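Local coordinates for protein rhamnosidase B (Bacillus sp., PDB 2OKX) that hydrolyses the glycosidic bond of terminal non-reducing alpha-L-rhamnose residues in alpha-L-rhamnosides, as a family 78 glycoside hydrolase, at residues E572-V577 and L615-S620. Sequence-based numbering, arbitrary orientation.
Sequences EQVFWV and LDQVPS
Gln617 lays its CG over one face of the Trp576 indole in a CH-pi contact, 3.6 Å from the six-membered ring centroid and 2° off the normal. The bend at chi2 (79°) lifts its amide off the ring, the planes 53° apart. The rim atom CZ3 of Trp576 lies 3.7 Å from Asp616 CG, carboxylate and indole side by side. Across the backbone, Phe575 CE2 packs against Val618 CG2 at 3.6 Å. Between these side chains the backbones form a single non-hydrogen-bonded antiparallel pair, Trp576 with Gln617: Val577 N donates to Asp616 O (2.9 Å), Val618 N to Phe575 O (3.2 Å). A water links Phe575 N to Val618 O. This bridge ties together two loops of the six-hairpin glycosidase domain, an (alpha/alpha)6 barrel, one running into helix 577-590, the other leading to helix 627-644. Glu572 OE2 accepts from Trp576 NE1 (2.9 Å), close to the ring plane but from above the carboxylate plane; its OE1 forms a salt bridge with Arg858 and hydrogen-bonds a glycerol, probably from the crystallisation liquor. The Gln617 amide is held at both ends, NE2 by Asp616 OD2 (3.0 Å) and Trp622 O, OE1 by Ser620 OG; Asp616 OD1 is hydrogen-bonded to Ser624 OG. A leucine in place of Trp576 would probably cost Gln617 CG its flat partner and leave Glu572 OE2 without its indole donor. Phe575 touches Cys600 and Val618 touches Leu603 of helix 595-603.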
loop_
_atom_site.group_PDB
_atom_site.type_symbol
_atom_site.label_atom_id
_atom_site.label_comp_id
_atom_site.label_asym_id
_atom_site.label_seq_id
_atom_site.Cartn_x
_atom_site.Cartn_y
_atom_site.Cartn_z
ATOM N N GLU A 572 -0.498 2.794 0.709
ATOM C CA GLU A 572 -1.471 1.712 0.832
ATOM C C GLU A 572 -1.069 0.343 1.391
ATOM O O GLU A 572 -1.773 -0.190 2.254
ATOM C CB GLU A 572 -2.155 1.526 -0.530
ATOM C CG GLU A 572 -2.404 2.855 -1.253
ATOM C CD GLU A 572 -3.406 2.749 -2.391
ATOM O OE1 GLU A 572 -3.458 3.679 -3.225
ATOM O OE2 GLU A 572 -4.149 1.749 -2.445
ATOM N N GLN A 573 0.033 -0.230 0.906
ATOM C CA GLN A 573 0.463 -1.554 1.367
ATOM C C GLN A 573 -0.653 -2.552 1.037
ATOM O O GLN A 573 -0.891 -3.517 1.772
ATOM C CB GLN A 573 0.729 -1.539 2.879
ATOM C CG GLN A 573 1.955 -0.721 3.295
ATOM C CD GLN A 573 2.006 -0.438 4.793
ATOM O OE1 GLN A 573 1.614 -1.270 5.611
ATOM N NE2 GLN A 573 2.513 0.738 5.153
ATOM N N VAL A 574 -1.322 -2.304 -0.086
ATOM C CA VAL A 574 -2.437 -3.131 -0.548
ATOM C C VAL A 574 -2.087 -4.047 -1.718
ATOM O O VAL A 574 -1.365 -3.653 -2.635
ATOM C CB VAL A 574 -3.627 -2.235 -0.985
ATOM C CG1 VAL A 574 -4.722 -3.077 -1.639
ATOM C CG2 VAL A 574 -4.189 -1.496 0.222
ATOM N N PHE A 575 -2.606 -5.272 -1.686
ATOM C CA PHE A 575 -2.372 -6.194 -2.780
ATOM C C PHE A 575 -3.331 -5.853 -3.916
ATOM O O PHE A 575 -4.484 -6.298 -3.932
ATOM C CB PHE A 575 -2.575 -7.650 -2.333
ATOM C CG PHE A 575 -2.709 -8.633 -3.475
ATOM C CD1 PHE A 575 -2.049 -8.422 -4.686
ATOM C CD2 PHE A 575 -3.502 -9.768 -3.337
ATOM C CE1 PHE A 575 -2.183 -9.330 -5.742
ATOM C CE2 PHE A 575 -3.642 -10.682 -4.382
ATOM C CZ PHE A 575 -2.983 -10.460 -5.589
ATOM N N TRP A 576 -2.854 -5.035 -4.849
ATOM C CA TRP A 576 -3.647 -4.667 -6.008
ATOM C C TRP A 576 -3.317 -5.693 -7.083
ATOM O O TRP A 576 -2.150 -5.918 -7.409
ATOM C CB TRP A 576 -3.298 -3.260 -6.483
ATOM C CG TRP A 576 -3.993 -2.170 -5.715
ATOM C CD1 TRP A 576 -3.549 -1.539 -4.584
ATOM C CD2 TRP A 576 -5.228 -1.539 -6.068
ATOM N NE1 TRP A 576 -4.430 -0.541 -4.221
ATOM C CE2 TRP A 576 -5.466 -0.520 -5.118
ATOM C CE3 TRP A 576 -6.154 -1.729 -7.103
ATOM C CZ2 TRP A 576 -6.593 0.309 -5.174
ATOM C CZ3 TRP A 576 -7.277 -0.903 -7.159
ATOM C CH2 TRP A 576 -7.484 0.103 -6.200
ATOM N N VAL A 577 -4.356 -6.318 -7.621
ATOM C CA VAL A 577 -4.203 -7.363 -8.623
ATOM C C VAL A 577 -3.480 -6.939 -9.894
ATOM O O VAL A 577 -2.556 -7.620 -10.341
ATOM C CB VAL A 577 -5.579 -7.947 -8.982
ATOM C CG1 VAL A 577 -5.431 -9.081 -9.992
ATOM C CG2 VAL A 577 -6.260 -8.443 -7.710
ATOM N N LEU A 615 -12.660 -8.662 -7.431
ATOM C CA LEU A 615 -12.161 -7.391 -6.904
ATOM C C LEU A 615 -10.772 -7.030 -7.416
ATOM O O LEU A 615 -9.944 -7.909 -7.654
ATOM C CB LEU A 615 -12.155 -7.421 -5.372
ATOM C CG LEU A 615 -13.398 -6.853 -4.677
ATOM C CD1 LEU A 615 -14.655 -7.438 -5.298
ATOM C CD2 LEU A 615 -13.338 -7.148 -3.185
ATOM N N ASP A 616 -10.527 -5.730 -7.576
ATOM C CA ASP A 616 -9.248 -5.238 -8.076
ATOM C C ASP A 616 -8.129 -5.230 -7.029
ATOM O O ASP A 616 -6.962 -5.026 -7.362
ATOM C CB ASP A 616 -9.433 -3.851 -8.716
ATOM C CG ASP A 616 -10.271 -2.909 -7.863
ATOM O OD1 ASP A 616 -10.917 -2.010 -8.446
ATOM O OD2 ASP A 616 -10.275 -3.055 -6.623
ATOM N N GLN A 617 -8.495 -5.442 -5.766
ATOM C CA GLN A 617 -7.537 -5.543 -4.664
ATOM C C GLN A 617 -8.175 -6.462 -3.621
ATOM O O GLN A 617 -9.376 -6.367 -3.360
ATOM C CB GLN A 617 -7.167 -4.164 -4.073
ATOM C CG GLN A 617 -8.209 -3.063 -4.192
ATOM C CD GLN A 617 -9.311 -3.178 -3.159
ATOM O OE1 GLN A 617 -9.061 -3.107 -1.953
ATOM N NE2 GLN A 617 -10.540 -3.353 -3.628
ATOM N N VAL A 618 -7.381 -7.371 -3.057
ATOM C CA VAL A 618 -7.881 -8.343 -2.084
ATOM C C VAL A 618 -6.831 -8.738 -1.037
ATOM O O VAL A 618 -5.638 -8.496 -1.228
ATOM C CB VAL A 618 -8.318 -9.648 -2.801
ATOM C CG1 VAL A 618 -9.372 -9.349 -3.857
ATOM C CG2 VAL A 618 -7.098 -10.315 -3.450
ATOM N N PRO A 619 -7.267 -9.297 0.108
ATOM C CA PRO A 619 -8.668 -9.519 0.496
ATOM C C PRO A 619 -9.091 -8.165 1.050
ATOM O O PRO A 619 -8.456 -7.649 1.973
ATOM C CB PRO A 619 -8.563 -10.600 1.568
ATOM C CG PRO A 619 -7.260 -10.271 2.234
ATOM C CD PRO A 619 -6.350 -9.943 1.066
ATOM N N SER A 620 -10.146 -7.582 0.484
ATOM C CA SER A 620 -10.552 -6.242 0.893
ATOM C C SER A 620 -12.036 -5.997 1.125
ATOM O O SER A 620 -12.894 -6.715 0.607
ATOM C CB SER A 620 -10.047 -5.240 -0.150
ATOM O OG SER A 620 -10.543 -3.938 0.088
HETATM O O HOH W 1 -4.733 -6.192 0.357
#